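Local atomic coordinates of beta-fructofuranosidase (PDB entry 3WPU), a protein that belongs to the levansucrase/invertase family of the beta-fructosidase clan, whose members are built on a five-bladed beta-propeller. Residues P8-H13 / T29-A33; H13-A19 / R379-P384; F248-P253 / Q341-K345. All blocks are in the same frame, centred on the assembly; numbering follows the deposited sequence.

Interaction 1 of 3, residues P8-H13 / T29-A33; sequences PEPTIH and TRADA
D32, in the first turn of helix 30-38, takes bonds from both T11 and H13 through separate carboxylate oxygens. OD1 of D32 accepts the backbone N of T11 at 2.9 Å, the donor coming nearly in line with the C-O bond. The same oxygen receives a water that also donates to T11 O, so a direct and a water-mediated link run side by side. D32 OD2 offers its syn lone pair to H13 NE2 at 2.7 Å. That bond is nearly straight (166°) and lies close to the imidazole plane, although ring and carboxylate are turned 44° from each other. A second donor, T29 N, reaches OD2 from above the carboxylate plane. Two grips on OD2 and two on OD1 fix the rotation of the group and would favour its charged form.

T11 and T29 meet tip to tip, T29 OG1 donating to T11 OG1 over 2.7 Å. T11 OG1 in turn gives its proton to G282 O, while T29 OG1 accepts from D32 N, so D32 N, the two hydroxyls and G282 O form a chain of hydrogen bonds. A31 contributes its methyl, with CB 3.7 Å from E9 O. With T29 as N-cap and D32 returning the bond to T29 N, this is a capping box, here also used to bind an N-terminal loop to the start of the helix.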
loop_
_atom_site.group_PDB
_atom_site.type_symbol
_atom_site.label_atom_id
_atom_site.label_comp_id
_atom_site.label_asym_id
_atom_site.label_seq_id
_atom_site.Cartn_x
_atom_site.Cartn_y
_atom_site.Cartn_z
ATOM N N PRO A 8 0.007 16.010 -25.599
ATOM C CA PRO A 8 -1.374 15.574 -25.810
ATOM C C PRO A 8 -2.275 16.043 -24.682
ATOM O O PRO A 8 -1.834 16.202 -23.555
ATOM C CB PRO A 8 -1.259 14.043 -25.792
ATOM C CG PRO A 8 -0.061 13.772 -24.915
ATOM C CD PRO A 8 0.891 14.882 -25.246
ATOM N N GLU A 9 -3.560 16.200 -24.976
ATOM C CA GLU A 9 -4.525 16.443 -23.944
ATOM C C GLU A 9 -4.887 15.110 -23.272
ATOM O O GLU A 9 -4.771 14.062 -23.866
ATOM C CB GLU A 9 -5.750 17.124 -24.554
ATOM C CG GLU A 9 -5.391 18.517 -25.060
ATOM C CD GLU A 9 -6.584 19.334 -25.424
ATOM O OE1 GLU A 9 -7.617 19.173 -24.740
ATOM O OE2 GLU A 9 -6.478 20.149 -26.366
ATOM N N PRO A 10 -5.256 15.157 -21.985
ATOM C CA PRO A 10 -5.568 13.954 -21.246
ATOM C C PRO A 10 -6.929 13.441 -21.680
ATOM O O PRO A 10 -7.718 14.195 -22.243
ATOM C CB PRO A 10 -5.596 14.423 -19.790
ATOM C CG PRO A 10 -5.887 15.866 -19.863
ATOM C CD PRO A 10 -5.237 16.344 -21.119
ATOM N N THR A 11 -7.164 12.167 -21.409
ATOM C CA THR A 11 -8.397 11.499 -21.778
ATOM C C THR A 11 -9.518 12.114 -20.977
ATOM O O THR A 11 -9.336 12.498 -19.830
ATOM C CB THR A 11 -8.283 9.983 -21.472
ATOM O OG1 THR A 11 -7.157 9.444 -22.176
ATOM C CG2 THR A 11 -9.509 9.237 -21.899
ATOM N N ILE A 12 -10.700 12.209 -21.583
ATOM C CA ILE A 12 -11.876 12.642 -20.850
ATOM C C ILE A 12 -12.437 11.435 -20.114
ATOM O O ILE A 12 -12.770 10.423 -20.746
ATOM C CB ILE A 12 -12.936 13.258 -21.788
ATOM C CG1 ILE A 12 -12.369 14.529 -22.441
ATOM C CG2 ILE A 12 -14.182 13.591 -20.996
ATOM C CD1 ILE A 12 -13.324 15.224 -23.396
ATOM N N HIS A 13 -12.487 11.538 -18.783
ATOM C CA HIS A 13 -13.032 10.489 -17.925
ATOM C C HIS A 13 -14.250 11.072 -17.209
ATOM O O HIS A 13 -14.232 12.215 -16.759
ATOM C CB HIS A 13 -12.034 10.037 -16.864
ATOM C CG HIS A 13 -10.851 9.293 -17.401
ATOM N ND1 HIS A 13 -10.889 7.952 -17.707
ATOM C CD2 HIS A 13 -9.571 9.691 -17.624
ATOM C CE1 HIS A 13 -9.695 7.560 -18.130
ATOM N NE2 HIS A 13 -8.879 8.593 -18.070
ATOM N N THR A 29 -4.628 5.903 -19.198
ATOM C CA THR A 29 -4.270 5.812 -20.617
ATOM C C THR A 29 -2.877 6.359 -20.867
ATOM O O THR A 29 -2.322 7.039 -20.026
ATOM C CB THR A 29 -5.235 6.591 -21.516
ATOM O OG1 THR A 29 -5.089 7.998 -21.274
ATOM C CG2 THR A 29 -6.690 6.182 -21.250
ATOM N N ARG A 30 -2.343 6.127 -22.070
ATOM C CA ARG A 30 -1.061 6.738 -22.453
ATOM C C ARG A 30 -1.179 8.267 -22.518
ATOM O O ARG A 30 -0.276 8.965 -22.103
ATOM C CB ARG A 30 -0.561 6.157 -23.775
ATOM C CG ARG A 30 -0.107 4.716 -23.635
ATOM C CD ARG A 30 0.519 4.153 -24.908
ATOM N NE ARG A 30 1.692 4.869 -25.407
ATOM C CZ ARG A 30 2.947 4.621 -25.049
ATOM N NH1 ARG A 30 3.225 3.695 -24.139
ATOM N NH2 ARG A 30 3.934 5.317 -25.593
ATOM N N ALA A 31 -2.316 8.780 -22.992
ATOM C CA ALA A 31 -2.565 10.209 -23.034
ATOM C C ALA A 31 -2.528 10.788 -21.617
ATOM O O ALA A 31 -1.924 11.844 -21.386
ATOM C CB ALA A 31 -3.914 10.484 -23.694
ATOM N N ASP A 32 -3.140 10.078 -20.673
ATOM C CA ASP A 32 -3.147 10.473 -19.247
ATOM C C ASP A 32 -1.694 10.491 -18.734
ATOM O O ASP A 32 -1.226 11.480 -18.183
ATOM C CB ASP A 32 -3.994 9.486 -18.406
ATOM C CG ASP A 32 -5.511 9.572 -18.682
ATOM O OD1 ASP A 32 -5.997 10.601 -19.202
ATOM O OD2 ASP A 32 -6.204 8.593 -18.310
ATOM N N ALA A 33 -0.997 9.387 -18.935
ATOM C CA ALA A 33 0.341 9.236 -18.402
ATOM C C ALA A 33 1.305 10.257 -19.003
ATOM O O ALA A 33 2.288 10.664 -18.343
ATOM C CB ALA A 33 0.830 7.796 -18.610
HETATM O O HOH W 1 -7.486 12.316 -17.703
#

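Interaction 2 of 3, residues H13-A19 / R379-P384; sequences HTQQAYA and RSDYQP
The H13 imidazole has the carbonyl oxygen of Y382 over one face, while D381 OD1 and Q383 OE1 lie at its edge. H13 ND1 donates to D381 OD1 at 2.8 Å, almost straight (171°), its other nitrogen being held by D32; Y382 O, 3.0 Å from ND1, is badly angled for a bond. P384 CD comes obliquely to within 3.4 Å of H13 CD2. The Y18 ring turns an edge to the backbone of R379-D381, and A19 O lies at the edge of the R379 guanidinium, weakly bonded to NE; NH2 and NH1 bond P20 O and F24 O.

With CG anti to the backbone N (chi1 -179°), D381 lays its carboxylate across the turn at T14, and OD2 takes T14 N from above the carboxylate plane. The backbones, nearly antiparallel, bond through Q15 N to D381 O, D381 N to Q16 O (2.9 Å) and Y18 N to R379 O (2.8 Å). One water joins H13 O, Q15 NE2 and Q383 OE1; K348 NZ holds Q15 OE1.

Q15 and Q383 bond through their backbones to D376, just past strand 369-375, and to V374 within it, while R379 packs on strand 321-331.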
loop_
_atom_site.group_PDB
_atom_site.type_symbol
_atom_site.label_atom_id
_atom_site.label_comp_id
_atom_site.label_asym_id
_atom_site.label_seq_id
_atom_site.Cartn_x
_atom_site.Cartn_y
_atom_site.Cartn_z
ATOM N N HIS A 13 -12.487 11.538 -18.783
ATOM C CA HIS A 13 -13.032 10.489 -17.925
ATOM C C HIS A 13 -14.250 11.072 -17.209
ATOM O O HIS A 13 -14.232 12.215 -16.759
ATOM C CB HIS A 13 -12.034 10.037 -16.864
ATOM C CG HIS A 13 -10.851 9.293 -17.401
ATOM N ND1 HIS A 13 -10.889 7.952 -17.707
ATOM C CD2 HIS A 13 -9.571 9.691 -17.624
ATOM C CE1 HIS A 13 -9.695 7.560 -18.130
ATOM N NE2 HIS A 13 -8.879 8.593 -18.070
ATOM N N THR A 14 -15.306 10.282 -17.099
ATOM C CA THR A 14 -16.568 10.791 -16.574
ATOM C C THR A 14 -16.794 10.604 -15.090
ATOM O O THR A 14 -17.728 11.187 -14.540
ATOM C CB THR A 14 -17.742 10.100 -17.286
ATOM O OG1 THR A 14 -17.806 8.738 -16.879
ATOM C CG2 THR A 14 -17.556 10.142 -18.789
ATOM N N GLN A 15 -15.980 9.756 -14.452
ATOM C CA GLN A 15 -16.166 9.336 -13.056
ATOM C C GLN A 15 -17.441 8.544 -12.782
ATOM O O GLN A 15 -17.737 8.259 -11.632
ATOM C CB GLN A 15 -16.068 10.524 -12.099
ATOM C CG GLN A 15 -14.689 11.178 -12.119
ATOM C CD GLN A 15 -14.541 12.209 -11.034
ATOM O OE1 GLN A 15 -14.911 11.971 -9.874
ATOM N NE2 GLN A 15 -14.000 13.371 -11.394
ATOM N N GLN A 16 -18.184 8.205 -13.831
ATOM C CA GLN A 16 -19.469 7.521 -13.636
ATOM C C GLN A 16 -19.259 6.160 -12.965
ATOM O O GLN A 16 -18.298 5.424 -13.273
ATOM C CB GLN A 16 -20.236 7.385 -14.957
ATOM C CG GLN A 16 -19.667 6.423 -15.971
ATOM C CD GLN A 16 -20.286 6.628 -17.347
ATOM O OE1 GLN A 16 -21.427 6.204 -17.588
ATOM N NE2 GLN A 16 -19.555 7.297 -18.250
ATOM N N ALA A 17 -20.143 5.853 -12.031
ATOM C CA ALA A 17 -20.105 4.599 -11.284
ATOM C C ALA A 17 -20.807 3.481 -12.016
ATOM O O ALA A 17 -21.807 3.694 -12.722
ATOM C CB ALA A 17 -20.764 4.777 -9.925
ATOM N N TYR A 18 -20.307 2.274 -11.792
ATOM C CA TYR A 18 -20.916 1.049 -12.262
ATOM C C TYR A 18 -21.116 0.123 -11.053
ATOM O O TYR A 18 -20.623 0.407 -9.948
ATOM C CB TYR A 18 -20.015 0.386 -13.302
ATOM C CG TYR A 18 -19.784 1.222 -14.540
ATOM C CD1 TYR A 18 -20.500 0.975 -15.706
ATOM C CD2 TYR A 18 -18.881 2.268 -14.545
ATOM C CE1 TYR A 18 -20.299 1.738 -16.843
ATOM C CE2 TYR A 18 -18.676 3.041 -15.676
ATOM C CZ TYR A 18 -19.391 2.771 -16.822
ATOM O OH TYR A 18 -19.214 3.535 -17.955
ATOM N N ALA A 19 -21.889 -0.950 -11.234
ATOM C CA ALA A 19 -22.008 -1.985 -10.201
ATOM C C ALA A 19 -20.663 -2.649 -9.987
ATOM O O ALA A 19 -19.907 -2.843 -10.940
ATOM C CB ALA A 19 -23.070 -3.020 -10.546
ATOM N N ARG A 379 -16.055 0.822 -8.677
ATOM C CA ARG A 379 -15.947 0.642 -10.119
ATOM C C ARG A 379 -16.525 1.883 -10.787
ATOM O O ARG A 379 -17.728 2.152 -10.710
ATOM C CB ARG A 379 -16.664 -0.632 -10.597
ATOM C CG ARG A 379 -16.484 -0.912 -12.084
ATOM C CD ARG A 379 -17.150 -2.170 -12.615
ATOM N NE ARG A 379 -16.789 -3.332 -11.820
ATOM C CZ ARG A 379 -15.621 -3.962 -11.910
ATOM N NH1 ARG A 379 -14.746 -3.591 -12.819
ATOM N NH2 ARG A 379 -15.376 -4.990 -11.112
ATOM N N SER A 380 -15.665 2.658 -11.413
ATOM C CA SER A 380 -16.087 3.875 -12.066
ATOM C C SER A 380 -15.178 4.200 -13.231
ATOM O O SER A 380 -14.121 3.593 -13.368
ATOM C CB SER A 380 -16.136 5.005 -11.034
ATOM O OG SER A 380 -14.842 5.309 -10.528
ATOM N N ASP A 381 -15.548 5.177 -14.056
ATOM C CA ASP A 381 -14.617 5.674 -15.056
ATOM C C ASP A 381 -13.680 6.657 -14.386
ATOM O O ASP A 381 -13.820 7.882 -14.490
ATOM C CB ASP A 381 -15.321 6.294 -16.267
ATOM C CG ASP A 381 -14.336 6.791 -17.300
ATOM O OD1 ASP A 381 -13.128 6.415 -17.224
ATOM O OD2 ASP A 381 -14.717 7.595 -18.171
ATOM N N TYR A 382 -12.718 6.088 -13.664
ATOM C CA TYR A 382 -11.826 6.846 -12.806
ATOM C C TYR A 382 -11.097 7.971 -13.551
ATOM O O TYR A 382 -10.646 7.791 -14.689
ATOM C CB TYR A 382 -10.779 5.916 -12.203
ATOM C CG TYR A 382 -11.224 5.143 -10.978
ATOM C CD1 TYR A 382 -11.581 3.790 -11.058
ATOM C CD2 TYR A 382 -11.279 5.764 -9.723
ATOM C CE1 TYR A 382 -12.007 3.085 -9.932
ATOM C CE2 TYR A 382 -11.680 5.054 -8.597
ATOM C CZ TYR A 382 -12.035 3.713 -8.705
ATOM O OH TYR A 382 -12.421 3.063 -7.548
ATOM N N GLN A 383 -11.009 9.111 -12.877
ATOM C CA GLN A 383 -10.255 10.255 -13.339
ATOM C C GLN A 383 -8.894 10.204 -12.654
ATOM O O GLN A 383 -8.832 10.390 -11.440
ATOM C CB GLN A 383 -10.961 11.526 -12.900
ATOM C CG GLN A 383 -10.211 12.808 -13.171
ATOM C CD GLN A 383 -9.916 12.960 -14.650
ATOM O OE1 GLN A 383 -10.842 13.028 -15.474
ATOM N NE2 GLN A 383 -8.648 12.928 -15.011
ATOM N N PRO A 384 -7.822 9.984 -13.420
ATOM C CA PRO A 384 -6.505 10.115 -12.775
ATOM C C PRO A 384 -6.275 11.506 -12.220
ATOM O O PRO A 384 -6.665 12.504 -12.838
ATOM C CB PRO A 384 -5.541 9.820 -13.922
ATOM C CG PRO A 384 -6.300 8.967 -14.872
ATOM C CD PRO A 384 -7.680 9.599 -14.830
HETATM O O HOH W 2 -11.586 14.202 -17.787
HETATM O O HOH W 3 -13.368 13.864 -14.306
HETATM O O HOH W 4 -18.845 0.432 -7.894
#

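Interaction 3 of 3, residues F248-P253 / Q341-K345; sequences FTFEDP and QIYFK
F248 and Q341 mark the nearest backbone approach, where strands 248-250 and 341-345 run in the same general direction, 33° apart, with axes 7.3 Å from each other at closest. The space between them is filled by side chains, and the contact is made by packing.

Q341 CB sits squarely over the F248 ring, 3.8 Å from its centroid and practically on the ring normal. F248 CE2 comes 3.5 Å from I342 O, which lies obliquely to the ring. The amide of Q341 extends away from the ring, its OE1 accepting from V425 N. Further along, I342 CB stands over a face of F250, while I342 CG1 approaches the ring at CZ (3.9 Å). F250 holds CG between its backbone N and carbonyl carbon (chi1 56°), a setting that carries its CD1 to the edge of the F344 ring; the two rings meet obliquely.

F344 is sandwiched. P253 CD presses on one face, 3.5 Å from the ring centroid, and I342 CG2, from its own strand, lies over the opposite face, toward its rim. D252 brings its carboxylate nearly parallel to the ring plane but displaced from it, OD1 being 3.6 Å from F344 CE1; both carboxylate oxygens are already engaged, OD1 by A254 N and OD2 by H255 ND1. E251 O approaches F344 CE2 at 3.4 Å, so carbonyl and carboxylate oxygens flank the CH groups of the ring.

Strand 245-250 borders the sheet that contains 260-266, and 340-345 pairs with 348-355 in another. Two edge strands running roughly parallel and facing each other through aromatic and aliphatic side chains are consistent with the packing of adjacent blades in the five-bladed beta-propeller of this family.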
loop_
_atom_site.group_PDB
_atom_site.type_symbol
_atom_site.label_atom_id
_atom_site.label_comp_id
_atom_site.label_asym_id
_atom_site.label_seq_id
_atom_site.Cartn_x
_atom_site.Cartn_y
_atom_site.Cartn_z
ATOM N N PHE A 248 -6.072 -5.690 -0.102
ATOM C CA PHE A 248 -6.599 -4.662 0.792
ATOM C C PHE A 248 -8.129 -4.811 0.816
ATOM O O PHE A 248 -8.743 -4.674 -0.231
ATOM C CB PHE A 248 -6.221 -3.268 0.250
ATOM C CG PHE A 248 -6.877 -2.113 0.986
ATOM C CD1 PHE A 248 -6.272 -1.551 2.090
ATOM C CD2 PHE A 248 -8.121 -1.615 0.588
ATOM C CE1 PHE A 248 -6.854 -0.503 2.794
ATOM C CE2 PHE A 248 -8.699 -0.551 1.272
ATOM C CZ PHE A 248 -8.094 -0.011 2.383
ATOM N N THR A 249 -8.702 -5.072 1.992
ATOM C CA THR A 249 -10.172 -5.294 2.133
ATOM C C THR A 249 -10.869 -4.100 2.748
ATOM O O THR A 249 -10.264 -3.311 3.486
ATOM C CB THR A 249 -10.520 -6.567 2.953
ATOM O OG1 THR A 249 -10.391 -6.332 4.368
ATOM C CG2 THR A 249 -9.716 -7.781 2.497
ATOM N N PHE A 250 -12.182 -3.969 2.491
ATOM C CA PHE A 250 -12.885 -2.789 2.905
ATOM C C PHE A 250 -14.373 -3.001 2.675
ATOM O O PHE A 250 -14.756 -3.891 1.925
ATOM C CB PHE A 250 -12.465 -1.563 2.088
ATOM C CG PHE A 250 -12.622 -1.732 0.604
ATOM C CD1 PHE A 250 -13.749 -1.243 -0.057
ATOM C CD2 PHE A 250 -11.655 -2.414 -0.157
ATOM C CE1 PHE A 250 -13.886 -1.387 -1.420
ATOM C CE2 PHE A 250 -11.799 -2.559 -1.514
ATOM C CZ PHE A 250 -12.919 -2.055 -2.153
ATOM N N GLU A 251 -15.154 -2.181 3.356
ATOM C CA GLU A 251 -16.549 -1.992 3.019
ATOM C C GLU A 251 -16.684 -0.712 2.213
ATOM O O GLU A 251 -16.123 0.333 2.559
ATOM C CB GLU A 251 -17.385 -1.869 4.286
ATOM C CG GLU A 251 -18.886 -1.795 4.027
ATOM C CD GLU A 251 -19.673 -1.553 5.305
ATOM O OE1 GLU A 251 -19.626 -0.432 5.833
ATOM O OE2 GLU A 251 -20.376 -2.471 5.740
ATOM N N ASP A 252 -17.471 -0.799 1.149
ATOM C CA ASP A 252 -17.855 0.334 0.335
ATOM C C ASP A 252 -19.107 0.952 0.964
ATOM O O ASP A 252 -20.088 0.235 1.138
ATOM C CB ASP A 252 -18.157 -0.182 -1.064
ATOM C CG ASP A 252 -18.610 0.898 -2.020
ATOM O OD1 ASP A 252 -18.517 2.103 -1.700
ATOM O OD2 ASP A 252 -19.050 0.489 -3.105
ATOM N N PRO A 253 -19.082 2.257 1.287
ATOM C CA PRO A 253 -20.281 2.899 1.860
ATOM C C PRO A 253 -21.520 2.710 0.973
ATOM O O PRO A 253 -22.666 2.637 1.480
ATOM C CB PRO A 253 -19.880 4.379 1.962
ATOM C CG PRO A 253 -18.387 4.361 2.052
ATOM C CD PRO A 253 -17.929 3.169 1.273
ATOM N N GLN A 341 -5.184 0.582 -2.832
ATOM C CA GLN A 341 -6.168 0.752 -1.755
ATOM C C GLN A 341 -7.248 1.686 -2.233
ATOM O O GLN A 341 -7.032 2.502 -3.107
ATOM C CB GLN A 341 -5.544 1.322 -0.481
ATOM C CG GLN A 341 -4.858 2.663 -0.701
ATOM C CD GLN A 341 -4.150 3.215 0.513
ATOM O OE1 GLN A 341 -2.913 3.410 0.473
ATOM N NE2 GLN A 341 -4.897 3.503 1.584
ATOM N N ILE A 342 -8.428 1.536 -1.632
ATOM C CA ILE A 342 -9.557 2.411 -1.863
ATOM C C ILE A 342 -9.782 3.229 -0.593
ATOM O O ILE A 342 -9.877 2.681 0.511
ATOM C CB ILE A 342 -10.826 1.617 -2.188
ATOM C CG1 ILE A 342 -10.635 0.783 -3.472
ATOM C CG2 ILE A 342 -11.995 2.565 -2.327
ATOM C CD1 ILE A 342 -10.602 1.566 -4.734
ATOM N N TYR A 343 -9.827 4.535 -0.788
ATOM C CA TYR A 343 -9.910 5.545 0.258
ATOM C C TYR A 343 -11.121 6.395 -0.031
ATOM O O TYR A 343 -11.251 6.934 -1.126
ATOM C CB TYR A 343 -8.627 6.379 0.192
ATOM C CG TYR A 343 -8.431 7.446 1.219
ATOM C CD1 TYR A 343 -7.627 7.223 2.341
ATOM C CD2 TYR A 343 -8.984 8.726 1.050
ATOM C CE1 TYR A 343 -7.424 8.210 3.278
ATOM C CE2 TYR A 343 -8.770 9.722 1.993
ATOM C CZ TYR A 343 -7.972 9.458 3.099
ATOM O OH TYR A 343 -7.722 10.443 4.045
ATOM N N PHE A 344 -12.029 6.470 0.936
ATOM C CA PHE A 344 -13.301 7.118 0.707
ATOM C C PHE A 344 -13.291 8.512 1.314
ATOM O O PHE A 344 -12.908 8.712 2.476
ATOM C CB PHE A 344 -14.422 6.282 1.296
ATOM C CG PHE A 344 -14.577 4.941 0.641
ATOM C CD1 PHE A 344 -15.145 4.833 -0.623
ATOM C CD2 PHE A 344 -14.138 3.789 1.280
ATOM C CE1 PHE A 344 -15.290 3.586 -1.228
ATOM C CE2 PHE A 344 -14.291 2.547 0.688
ATOM C CZ PHE A 344 -14.871 2.446 -0.568
ATOM N N LYS A 345 -13.714 9.485 0.513
ATOM C CA LYS A 345 -13.762 10.871 0.949
ATOM C C LYS A 345 -14.794 11.658 0.148
ATOM O O LYS A 345 -14.830 11.587 -1.084
ATOM C CB LYS A 345 -12.371 11.519 0.822
ATOM C CG LYS A 345 -12.359 12.951 1.346
ATOM C CD LYS A 345 -10.963 13.522 1.324
ATOM C CE LYS A 345 -10.893 14.926 1.901
ATOM N NZ LYS A 345 -11.532 15.929 1.025
#

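In the fold
Interactions 1 and 2 are successive stages of one N-terminal strap and share H13, whose two ring nitrogens bond to carboxylates on either contact: D32 in the helix and D381 in the loop leading to strand 383-384. They also touch where P384 packs on D32. Both are partly buried, and their chemistry is polar, with waters taking part. Interaction 3, closer to the chain's centre, is buried and made of aromatic and aliphatic packing between strands of different sheets. It adjoins interaction 2 through Y382 and I342, both contacts reaching the sheet that contains 340-345 and 383-384, but remains about 14 Å from interaction 1 between nearest atoms.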